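Local coordinates for protein A-adding tRNA nucleotidyltransferase (Aquifex aeolicus, PDB 4WBY) that adds the terminal adenosine to tRNAs ending in CC, using ATP and magnesium, and so completes their CCA end, at residues Ile167-Leu171 / Leu225-Val231; Leu171-Arg176 / Glu216-Ile222; Phe239-Val245 / Ile277-Leu282. All blocks are in the same frame, centred on the assembly; numbering follows the deposited sequence.

Interaction 1. Residues Ile167-Leu171 / Leu225-Val231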
loop_
_atom_site.group_PDB
_atom_site.type_symbol
_atom_site.label_atom_id
_atom_site.label_comp_id
_atom_site.label_asym_id
_atom_site.label_seq_id
_atom_site.Cartn_x
_atom_site.Cartn_y
_atom_site.Cartn_z
ATOM N N ILE A 167 -4.463 -2.755 -14.790
ATOM C CA ILE A 167 -5.645 -1.903 -14.646
ATOM C C ILE A 167 -5.695 -1.322 -13.231
ATOM O O ILE A 167 -5.860 -0.113 -13.039
ATOM C CB ILE A 167 -6.944 -2.687 -14.931
ATOM C CG1 ILE A 167 -6.998 -3.128 -16.403
ATOM C CG2 ILE A 167 -8.191 -1.881 -14.536
ATOM C CD1 ILE A 167 -8.052 -4.194 -16.677
ATOM N N LEU A 168 -5.565 -2.193 -12.236
ATOM C CA LEU A 168 -5.563 -1.739 -10.849
ATOM C C LEU A 168 -4.314 -0.915 -10.537
ATOM O O LEU A 168 -4.399 0.099 -9.836
ATOM C CB LEU A 168 -5.676 -2.929 -9.882
ATOM C CG LEU A 168 -6.958 -3.764 -9.932
ATOM C CD1 LEU A 168 -6.923 -4.818 -8.834
ATOM C CD2 LEU A 168 -8.212 -2.909 -9.821
ATOM N N ARG A 169 -3.158 -1.346 -11.046
ATOM C CA ARG A 169 -1.908 -0.633 -10.768
ATOM C C ARG A 169 -1.966 0.797 -11.302
ATOM O O ARG A 169 -1.482 1.723 -10.650
ATOM C CB ARG A 169 -0.708 -1.356 -11.384
ATOM C CG ARG A 169 -0.415 -2.712 -10.776
ATOM C CD ARG A 169 0.807 -3.362 -11.424
ATOM N NE ARG A 169 1.996 -2.525 -11.370
ATOM C CZ ARG A 169 2.906 -2.567 -10.400
ATOM N NH1 ARG A 169 2.760 -3.403 -9.376
ATOM N NH2 ARG A 169 3.962 -1.763 -10.450
ATOM N N ALA A 170 -2.564 0.975 -12.481
ATOM C CA ALA A 170 -2.685 2.314 -13.065
ATOM C C ALA A 170 -3.402 3.250 -12.113
ATOM O O ALA A 170 -3.022 4.415 -11.952
ATOM C CB ALA A 170 -3.422 2.261 -14.398
ATOM N N LEU A 171 -4.449 2.732 -11.481
ATOM C CA LEU A 171 -5.270 3.546 -10.602
ATOM C C LEU A 171 -4.553 3.802 -9.277
ATOM O O LEU A 171 -4.704 4.873 -8.687
ATOM C CB LEU A 171 -6.628 2.869 -10.388
ATOM C CG LEU A 171 -7.379 2.566 -11.694
ATOM C CD1 LEU A 171 -8.769 2.002 -11.419
ATOM C CD2 LEU A 171 -7.441 3.810 -12.590
ATOM N N LEU A 225 -11.112 6.157 -7.881
ATOM C CA LEU A 225 -10.773 5.721 -9.233
ATOM C C LEU A 225 -11.310 4.307 -9.486
ATOM O O LEU A 225 -11.815 4.019 -10.571
ATOM C CB LEU A 225 -9.254 5.776 -9.464
ATOM C CG LEU A 225 -8.682 7.199 -9.493
ATOM C CD1 LEU A 225 -7.175 7.191 -9.339
ATOM C CD2 LEU A 225 -9.085 7.929 -10.769
ATOM N N TYR A 226 -11.209 3.428 -8.486
ATOM C CA TYR A 226 -11.807 2.103 -8.604
ATOM C C TYR A 226 -13.299 2.225 -8.932
ATOM O O TYR A 226 -13.838 1.492 -9.766
ATOM C CB TYR A 226 -11.665 1.299 -7.312
ATOM C CG TYR A 226 -10.349 0.601 -7.030
ATOM C CD1 TYR A 226 -9.178 0.902 -7.713
ATOM C CD2 TYR A 226 -10.295 -0.370 -6.043
ATOM C CE1 TYR A 226 -7.981 0.233 -7.413
ATOM C CE2 TYR A 226 -9.135 -1.027 -5.735
ATOM C CZ TYR A 226 -7.979 -0.732 -6.416
ATOM O OH TYR A 226 -6.847 -1.433 -6.076
ATOM N N ARG A 227 -13.969 3.143 -8.238
ATOM C CA ARG A 227 -15.390 3.378 -8.458
ATOM C C ARG A 227 -15.648 3.895 -9.877
ATOM O O ARG A 227 -16.504 3.368 -10.595
ATOM C CB ARG A 227 -15.932 4.364 -7.419
ATOM C CG ARG A 227 -17.441 4.542 -7.459
ATOM C CD ARG A 227 -17.931 5.351 -6.268
ATOM N NE ARG A 227 -17.580 6.768 -6.365
ATOM C CZ ARG A 227 -18.364 7.697 -6.903
ATOM N NH1 ARG A 227 -19.540 7.360 -7.412
ATOM N NH2 ARG A 227 -17.966 8.961 -6.939
ATOM N N LYS A 228 -14.896 4.919 -10.279
ATOM C CA LYS A 228 -15.048 5.516 -11.603
ATOM C C LYS A 228 -14.938 4.492 -12.733
ATOM O O LYS A 228 -15.705 4.550 -13.704
ATOM C CB LYS A 228 -14.007 6.619 -11.804
ATOM C CG LYS A 228 -14.059 7.305 -13.164
ATOM C CD LYS A 228 -13.080 8.469 -13.223
ATOM C CE LYS A 228 -13.066 9.122 -14.595
ATOM N NZ LYS A 228 -12.322 10.413 -14.606
ATOM N N TYR A 229 -13.983 3.568 -12.607
ATOM C CA TYR A 229 -13.712 2.610 -13.676
ATOM C C TYR A 229 -14.328 1.235 -13.426
ATOM O O TYR A 229 -14.069 0.286 -14.174
ATOM C CB TYR A 229 -12.199 2.515 -13.913
ATOM C CG TYR A 229 -11.670 3.829 -14.439
ATOM C CD1 TYR A 229 -12.038 4.287 -15.703
ATOM C CD2 TYR A 229 -10.843 4.636 -13.666
ATOM C CE1 TYR A 229 -11.580 5.514 -16.190
ATOM C CE2 TYR A 229 -10.376 5.851 -14.142
ATOM C CZ TYR A 229 -10.746 6.289 -15.400
ATOM O OH TYR A 229 -10.281 7.502 -15.861
ATOM N N ARG A 230 -15.155 1.148 -12.385
ATOM C CA ARG A 230 -16.000 -0.023 -12.124
ATOM C C ARG A 230 -15.204 -1.307 -11.941
ATOM O O ARG A 230 -15.620 -2.379 -12.398
ATOM C CB ARG A 230 -17.013 -0.209 -13.257
ATOM C CG ARG A 230 -17.847 1.030 -13.543
ATOM C CD ARG A 230 -18.773 0.801 -14.725
ATOM N NE ARG A 230 -19.462 2.020 -15.135
ATOM C CZ ARG A 230 -20.647 2.396 -14.669
ATOM N NH1 ARG A 230 -21.272 1.651 -13.768
ATOM N NH2 ARG A 230 -21.207 3.518 -15.100
ATOM N N VAL A 231 -14.077 -1.225 -11.242
ATOM C CA VAL A 231 -13.220 -2.395 -11.168
ATOM C C VAL A 231 -13.615 -3.389 -10.065
ATOM O O VAL A 231 -13.491 -4.590 -10.277
ATOM C CB VAL A 231 -11.738 -2.003 -10.992
ATOM C CG1 VAL A 231 -11.286 -1.066 -12.116
ATOM C CG2 VAL A 231 -11.500 -1.365 -9.660
HETATM O O HOH W 1 -4.581 -0.654 -7.135
#
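Helix 165-177, whose first half belongs to the experimentally defined ATP site, packs through L168 and L171 against the last turn of helix 219-228 and the Schellman motif that ends it. The motif is set by two backbone bonds, V231 N to Y226 O and R230 N to R227 O, with R230 at positive phi; this reversal brings V231 back to helix 165-177. L171 is central to the contact. Its CB meets CB of L225 at 4.0 Å, CD1 reaches CD1 of Y226 at 3.9 Å, and CD2 lies 3.7 Å from CD2 of Y229, whose hydroxyl bonds to E186. L168 CG lies anti to its carbonyl carbon (chi1 -64°), and the CD2 branch comes over one face of the Y226 ring, 4.0 Å from CE1, while the same methyl touches CG2 of V231 at 3.6 Å. CG2 of I167 extends this apolar row to CG1 of V231. No direct hydrogen bond crosses; instead one water, in the plane of the Y226 ring, accepts from Y226 OH at 2.6 Å and donates to L168 O at 2.8 Å. Replacing Y226 by an alanine is likely to open a gap beside the L168 and L171 methyls and leave this water without its phenol partner. With no direct hydrogen bond between them, the segments must be set against each other mainly by the fit of methyls and rings.

Interaction 2. Residues Leu171-Arg176 / Glu216-Ile222. With SO4 (sulfate ion), chain D.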
loop_
_atom_site.group_PDB
_atom_site.type_symbol
_atom_site.label_atom_id
_atom_site.label_comp_id
_atom_site.label_asym_id
_atom_site.label_seq_id
_atom_site.Cartn_x
_atom_site.Cartn_y
_atom_site.Cartn_z
ATOM N N LEU A 171 -4.449 2.732 -11.481
ATOM C CA LEU A 171 -5.270 3.546 -10.602
ATOM C C LEU A 171 -4.553 3.802 -9.277
ATOM O O LEU A 171 -4.704 4.873 -8.687
ATOM C CB LEU A 171 -6.628 2.869 -10.388
ATOM C CG LEU A 171 -7.379 2.566 -11.694
ATOM C CD1 LEU A 171 -8.769 2.002 -11.419
ATOM C CD2 LEU A 171 -7.441 3.810 -12.590
ATOM N N ARG A 172 -3.747 2.843 -8.825
ATOM C CA ARG A 172 -2.930 3.074 -7.630
ATOM C C ARG A 172 -1.939 4.220 -7.861
ATOM O O ARG A 172 -1.832 5.129 -7.032
ATOM C CB ARG A 172 -2.179 1.814 -7.195
ATOM C CG ARG A 172 -1.169 2.084 -6.076
ATOM C CD ARG A 172 -0.799 0.815 -5.304
ATOM N NE ARG A 172 -0.211 -0.235 -6.136
ATOM C CZ ARG A 172 1.087 -0.370 -6.380
ATOM N NH1 ARG A 172 1.962 0.491 -5.876
ATOM N NH2 ARG A 172 1.514 -1.376 -7.132
ATOM N N PHE A 173 -1.225 4.199 -8.987
ATOM C CA PHE A 173 -0.271 5.275 -9.243
ATOM C C PHE A 173 -0.978 6.599 -9.520
ATOM O O PHE A 173 -0.515 7.646 -9.059
ATOM C CB PHE A 173 0.679 4.912 -10.389
ATOM C CG PHE A 173 1.616 3.787 -10.042
ATOM C CD1 PHE A 173 2.479 3.897 -8.958
ATOM C CD2 PHE A 173 1.619 2.613 -10.772
ATOM C CE1 PHE A 173 3.343 2.859 -8.621
ATOM C CE2 PHE A 173 2.482 1.578 -10.449
ATOM C CZ PHE A 173 3.344 1.697 -9.366
ATOM N N ALA A 174 -2.101 6.561 -10.239
ATOM C CA ALA A 174 -2.849 7.799 -10.490
ATOM C C ALA A 174 -3.293 8.434 -9.171
ATOM O O ALA A 174 -3.136 9.643 -8.969
ATOM C CB ALA A 174 -4.058 7.542 -11.402
ATOM N N GLY A 175 -3.831 7.623 -8.262
ATOM C CA GLY A 175 -4.297 8.145 -6.988
ATOM C C GLY A 175 -3.160 8.588 -6.079
ATOM O O GLY A 175 -3.244 9.632 -5.426
ATOM N N ARG A 176 -2.088 7.796 -6.023
ATOM C CA ARG A 176 -0.922 8.168 -5.225
ATOM C C ARG A 176 -0.375 9.528 -5.622
ATOM O O ARG A 176 -0.050 10.350 -4.772
ATOM C CB ARG A 176 0.192 7.127 -5.375
ATOM C CG ARG A 176 1.480 7.524 -4.663
ATOM C CD ARG A 176 2.678 6.685 -5.079
ATOM N NE ARG A 176 2.547 5.296 -4.659
ATOM C CZ ARG A 176 3.451 4.356 -4.913
ATOM N NH1 ARG A 176 4.551 4.660 -5.599
ATOM N NH2 ARG A 176 3.254 3.118 -4.493
ATOM N N GLU A 216 -1.633 2.584 0.802
ATOM C CA GLU A 216 -1.339 3.937 0.306
ATOM C C GLU A 216 -1.977 5.041 1.155
ATOM O O GLU A 216 -3.133 4.925 1.569
ATOM C CB GLU A 216 -1.824 4.093 -1.138
ATOM C CG GLU A 216 -1.173 3.154 -2.148
ATOM C CD GLU A 216 0.182 3.613 -2.620
ATOM O OE1 GLU A 216 0.448 4.831 -2.591
ATOM O OE2 GLU A 216 0.978 2.746 -3.036
ATOM N N ASP A 217 -1.241 6.128 1.374
ATOM C CA ASP A 217 -1.809 7.300 2.045
ATOM C C ASP A 217 -3.067 7.794 1.325
ATOM O O ASP A 217 -4.029 8.243 1.961
ATOM C CB ASP A 217 -0.787 8.435 2.120
ATOM C CG ASP A 217 0.289 8.194 3.159
ATOM O OD1 ASP A 217 0.098 7.335 4.046
ATOM O OD2 ASP A 217 1.324 8.889 3.093
ATOM N N ARG A 218 -3.056 7.701 -0.002
ATOM C CA ARG A 218 -4.174 8.168 -0.812
ATOM C C ARG A 218 -5.112 7.024 -1.224
ATOM O O ARG A 218 -5.675 7.038 -2.315
ATOM C CB ARG A 218 -3.648 8.889 -2.063
ATOM C CG ARG A 218 -2.795 10.113 -1.776
ATOM C CD ARG A 218 -3.626 11.361 -1.528
ATOM N NE ARG A 218 -4.349 11.316 -0.260
ATOM C CZ ARG A 218 -3.800 11.553 0.926
ATOM N NH1 ARG A 218 -2.508 11.842 1.017
ATOM N NH2 ARG A 218 -4.540 11.490 2.024
ATOM N N PHE A 219 -5.284 6.033 -0.355
ATOM C CA PHE A 219 -6.189 4.924 -0.659
ATOM C C PHE A 219 -7.607 5.403 -1.016
ATOM O O PHE A 219 -8.221 4.849 -1.916
ATOM C CB PHE A 219 -6.227 3.939 0.520
ATOM C CG PHE A 219 -6.985 2.656 0.249
ATOM C CD1 PHE A 219 -6.920 2.021 -0.988
ATOM C CD2 PHE A 219 -7.714 2.053 1.266
ATOM C CE1 PHE A 219 -7.607 0.823 -1.213
ATOM C CE2 PHE A 219 -8.405 0.856 1.053
ATOM C CZ PHE A 219 -8.353 0.237 -0.186
ATOM N N LEU A 220 -8.128 6.415 -0.325
ATOM C CA LEU A 220 -9.473 6.896 -0.648
ATOM C C LEU A 220 -9.544 7.422 -2.088
ATOM O O LEU A 220 -10.499 7.135 -2.807
ATOM C CB LEU A 220 -9.934 7.980 0.337
ATOM C CG LEU A 220 -11.366 8.484 0.098
ATOM C CD1 LEU A 220 -12.359 7.321 -0.033
ATOM C CD2 LEU A 220 -11.801 9.432 1.206
ATOM N N GLU A 221 -8.524 8.163 -2.519
ATOM C CA GLU A 221 -8.495 8.640 -3.898
ATOM C C GLU A 221 -8.417 7.472 -4.876
ATOM O O GLU A 221 -9.019 7.503 -5.958
ATOM C CB GLU A 221 -7.315 9.585 -4.125
ATOM C CG GLU A 221 -7.519 10.987 -3.555
ATOM C CD GLU A 221 -7.185 11.128 -2.080
ATOM O OE1 GLU A 221 -6.837 10.121 -1.426
ATOM O OE2 GLU A 221 -7.282 12.272 -1.574
ATOM N N ILE A 222 -7.666 6.443 -4.502
ATOM C CA ILE A 222 -7.562 5.262 -5.344
ATOM C C ILE A 222 -8.920 4.554 -5.418
ATOM O O ILE A 222 -9.339 4.121 -6.496
ATOM C CB ILE A 222 -6.469 4.312 -4.831
ATOM C CG1 ILE A 222 -5.093 4.994 -4.930
ATOM C CG2 ILE A 222 -6.462 3.000 -5.610
ATOM C CD1 ILE A 222 -3.985 4.278 -4.160
HETATM S S SO4 D . 6.139 0.787 -6.338
HETATM O O1 SO4 D . 6.892 1.177 -7.545
HETATM O O2 SO4 D . 5.827 2.004 -5.594
HETATM O O3 SO4 D . 4.912 0.071 -6.685
HETATM O O4 SO4 D . 6.999 -0.060 -5.518
#
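G175 and I222 mark the close-packed end of this contact, their CA atoms only 4.7 Å apart. CG1 of I222 lies 3.8 Å from CA of G175, and its CD1 reaches 3.7 Å from O of R172, so the isoleucine rests directly on the backbone of helix 165-177. A CB on G175 would fall 2.5 Å from CG1 of I222, a clash, so the approach depends on the glycine. Beside it, CB of R218, the N-cap residue of helix 219-228, sits 3.5 Å from O of G175.

The joint pairs the ATP-site helix 165-177 with the type I turn E216-F219 that leads into helix 219-228. On the turn side the packing gives way to charge. R176 grips the E216 carboxylate side-on: NE meets OE1 at 3.0 Å, and OE2 offers its syn lone pair to NH2 at 2.7 Å with a nearly straight 171° angle. The two planes are 20° apart. CG of R176 stands anti to the backbone N (chi1 175°), and a bend at chi3 turns the guanidinium to E216. R172 adds a long ion pair to OE2, but its NE is bound to E209.

Farther out, a sulfate, probably from the crystallisation liquor, receives R172 NH1 on O3 at 3.1 Å and both terminal nitrogens of R176 on O2; R35 also binds it. As R35, R172 and R176 are ATP-binding residues, the anion may occupy a phosphate position. On the partly exposed flank, R218 NE pairs with OE1 of E221 from above the carboxylate plane, while E221 OE2 bridges to R253.

Interaction 3. Residues Phe239-Val245 / Ile277-Leu282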
loop_
_atom_site.group_PDB
_atom_site.type_symbol
_atom_site.label_atom_id
_atom_site.label_comp_id
_atom_site.label_asym_id
_atom_site.label_seq_id
_atom_site.Cartn_x
_atom_site.Cartn_y
_atom_site.Cartn_z
ATOM N N PHE A 239 -20.422 -7.382 -4.845
ATOM C CA PHE A 239 -20.132 -6.028 -4.401
ATOM C C PHE A 239 -20.827 -4.988 -5.268
ATOM O O PHE A 239 -20.810 -5.087 -6.490
ATOM C CB PHE A 239 -18.627 -5.739 -4.405
ATOM C CG PHE A 239 -18.309 -4.284 -4.205
ATOM C CD1 PHE A 239 -18.296 -3.728 -2.934
ATOM C CD2 PHE A 239 -18.084 -3.458 -5.292
ATOM C CE1 PHE A 239 -18.037 -2.383 -2.758
ATOM C CE2 PHE A 239 -17.824 -2.117 -5.119
ATOM C CZ PHE A 239 -17.801 -1.577 -3.861
ATOM N N GLN A 240 -21.403 -3.978 -4.621
ATOM C CA GLN A 240 -21.962 -2.816 -5.307
ATOM C C GLN A 240 -21.673 -1.542 -4.518
ATOM O O GLN A 240 -21.748 -1.532 -3.286
ATOM C CB GLN A 240 -23.477 -2.962 -5.506
ATOM C CG GLN A 240 -23.901 -4.114 -6.407
ATOM C CD GLN A 240 -25.409 -4.218 -6.549
ATOM O OE1 GLN A 240 -26.143 -3.304 -6.170
ATOM N NE2 GLN A 240 -25.877 -5.337 -7.093
ATOM N N TRP A 241 -21.338 -0.471 -5.226
ATOM C CA TRP A 241 -21.247 0.843 -4.605
ATOM C C TRP A 241 -22.627 1.412 -4.309
ATOM O O TRP A 241 -23.608 1.081 -4.979
ATOM C CB TRP A 241 -20.515 1.826 -5.511
ATOM C CG TRP A 241 -19.035 1.691 -5.545
ATOM C CD1 TRP A 241 -18.298 1.014 -6.466
ATOM C CD2 TRP A 241 -18.101 2.271 -4.626
ATOM N NE1 TRP A 241 -16.958 1.137 -6.180
ATOM C CE2 TRP A 241 -16.812 1.897 -5.051
ATOM C CE3 TRP A 241 -18.230 3.071 -3.485
ATOM C CZ2 TRP A 241 -15.661 2.301 -4.386
ATOM C CZ3 TRP A 241 -17.085 3.462 -2.817
ATOM C CH2 TRP A 241 -15.818 3.082 -3.272
ATOM N N ASN A 242 -22.692 2.282 -3.307
ATOM C CA ASN A 242 -23.830 3.177 -3.143
ATOM C C ASN A 242 -23.376 4.431 -2.410
ATOM O O ASN A 242 -22.254 4.486 -1.892
ATOM C CB ASN A 242 -24.987 2.501 -2.402
ATOM C CG ASN A 242 -24.598 2.025 -1.025
ATOM O OD1 ASN A 242 -24.239 2.822 -0.163
ATOM N ND2 ASN A 242 -24.680 0.718 -0.803
ATOM N N GLU A 243 -24.247 5.433 -2.373
ATOM C CA GLU A 243 -23.905 6.733 -1.817
ATOM C C GLU A 243 -23.602 6.657 -0.325
ATOM O O GLU A 243 -22.697 7.335 0.159
ATOM C CB GLU A 243 -25.038 7.731 -2.081
ATOM C CG GLU A 243 -24.812 9.120 -1.500
ATOM C CD GLU A 243 -23.692 9.884 -2.190
ATOM O OE1 GLU A 243 -23.217 9.438 -3.256
ATOM O OE2 GLU A 243 -23.290 10.942 -1.662
ATOM N N LYS A 244 -24.348 5.821 0.393
ATOM C CA LYS A 244 -24.136 5.639 1.829
ATOM C C LYS A 244 -22.713 5.181 2.140
ATOM O O LYS A 244 -22.048 5.748 3.007
ATOM C CB LYS A 244 -25.129 4.625 2.397
ATOM C CG LYS A 244 -25.771 5.055 3.700
ATOM C CD LYS A 244 -26.851 6.094 3.449
ATOM C CE LYS A 244 -27.961 5.527 2.579
ATOM N NZ LYS A 244 -28.542 4.289 3.174
ATOM N N VAL A 245 -22.258 4.147 1.437
ATOM C CA VAL A 245 -20.910 3.624 1.626
ATOM C C VAL A 245 -19.868 4.684 1.285
ATOM O O VAL A 245 -18.895 4.879 2.016
ATOM C CB VAL A 245 -20.674 2.359 0.772
ATOM C CG1 VAL A 245 -19.190 2.015 0.711
ATOM C CG2 VAL A 245 -21.477 1.185 1.327
ATOM N N ILE A 277 -15.473 -0.995 5.536
ATOM C CA ILE A 277 -16.634 -0.197 5.139
ATOM C C ILE A 277 -17.083 -0.569 3.717
ATOM O O ILE A 277 -18.281 -0.729 3.462
ATOM C CB ILE A 277 -16.339 1.319 5.222
ATOM C CG1 ILE A 277 -16.122 1.752 6.679
ATOM C CG2 ILE A 277 -17.460 2.132 4.590
ATOM C CD1 ILE A 277 -17.241 1.333 7.628
ATOM N N LEU A 278 -16.125 -0.722 2.803
ATOM C CA LEU A 278 -16.423 -1.114 1.423
ATOM C C LEU A 278 -17.229 -2.402 1.298
ATOM O O LEU A 278 -18.121 -2.503 0.463
ATOM C CB LEU A 278 -15.126 -1.295 0.636
ATOM C CG LEU A 278 -14.570 -0.193 -0.239
ATOM C CD1 LEU A 278 -13.314 -0.740 -0.865
ATOM C CD2 LEU A 278 -15.575 0.231 -1.295
ATOM N N ILE A 279 -16.912 -3.389 2.133
ATOM C CA ILE A 279 -17.537 -4.700 2.010
ATOM C C ILE A 279 -18.638 -4.901 3.044
ATOM O O ILE A 279 -19.115 -6.015 3.246
ATOM C CB ILE A 279 -16.497 -5.836 2.134
ATOM C CG1 ILE A 279 -15.866 -5.848 3.534
ATOM C CG2 ILE A 279 -15.432 -5.704 1.032
ATOM C CD1 ILE A 279 -15.047 -7.085 3.840
ATOM N N SER A 280 -19.055 -3.810 3.675
ATOM C CA SER A 280 -19.986 -3.885 4.793
ATOM C C SER A 280 -21.398 -4.296 4.384
ATOM O O SER A 280 -22.206 -4.606 5.246
ATOM C CB SER A 280 -20.025 -2.546 5.533
ATOM O OG SER A 280 -20.557 -1.518 4.717
ATOM N N ASN A 281 -21.705 -4.319 3.091
ATOM C CA ASN A 281 -23.036 -4.762 2.677
ATOM C C ASN A 281 -23.050 -6.180 2.110
ATOM O O ASN A 281 -24.108 -6.711 1.777
ATOM C CB ASN A 281 -23.633 -3.789 1.662
ATOM C CG ASN A 281 -24.092 -2.502 2.304
ATOM O OD1 ASN A 281 -24.555 -2.498 3.446
ATOM N ND2 ASN A 281 -23.968 -1.399 1.579
ATOM N N LEU A 282 -21.873 -6.786 1.994
ATOM C CA LEU A 282 -21.777 -8.197 1.639
ATOM C C LEU A 282 -22.347 -9.072 2.747
ATOM O O LEU A 282 -22.302 -8.698 3.919
ATOM C CB LEU A 282 -20.325 -8.609 1.398
ATOM C CG LEU A 282 -19.520 -8.056 0.228
ATOM C CD1 LEU A 282 -18.163 -8.733 0.226
ATOM C CD2 LEU A 282 -20.239 -8.282 -1.088
#
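I277 opens the last helical residues of helix 271-278, and its CG2 lies 4.2 Å from CG1 of V245 in the first turn of helix 243-262. The contact joins the C-terminus of helix 271-278, followed by the type I turn I279-L282, to the capped N-terminus of helix 243-262, within the helical part of the chain. L278 comes next and makes the central contact: its CD2 lies over one face of the W241 indole, 3.9 Å from the six-membered ring centroid and 27° off the ring normal, a CH-pi contact. CZ of F239 lies over that same face, offset toward the rim, and is 3.8 Å from the L278 methyl. The F239 ring also turns its edge to the L278 backbone, with CE1 3.2 Å from O of L278. With chi1 at 169°, F239 points its ring away from its own N and across to this carbonyl. S280 closes the helix end on its own side: OG donates to O of I277 at 2.7 Å, and S280 N bonds to the same oxygen. N281, exposed to solvent, follows next to V245. Finally L282 brings CD2 to 3.9 Å from N of F239, at the start of the opposing segment. That segment's helix begins at the N-cap N242, where OD1 accepts from V245 N at 2.9 Å with an N-H...O angle of 166°.

Interactions 1 and 2 are successive stretches of one helix pair, 165-177 against 219-228; their centres are 10 Å apart and they share L171. L225 CD1 lies 3.5 Å from G175 N where they meet. Along the chain, the segments of interaction 2 fall between those of interaction 1, and interaction 3 follows both. Its centre is 16 Å from that of interaction 1 and 19 Å from that of interaction 2. It touches interaction 1, where R227 CD lies 3.5 Å from W241 CD2, but not interaction 2, whose nearest atoms are about 5 Å away. Helix 219-228 leads on to helix 243-262, so interaction 1 joins the other two, leading from the ATP-binding helix into the helices farther along the chain.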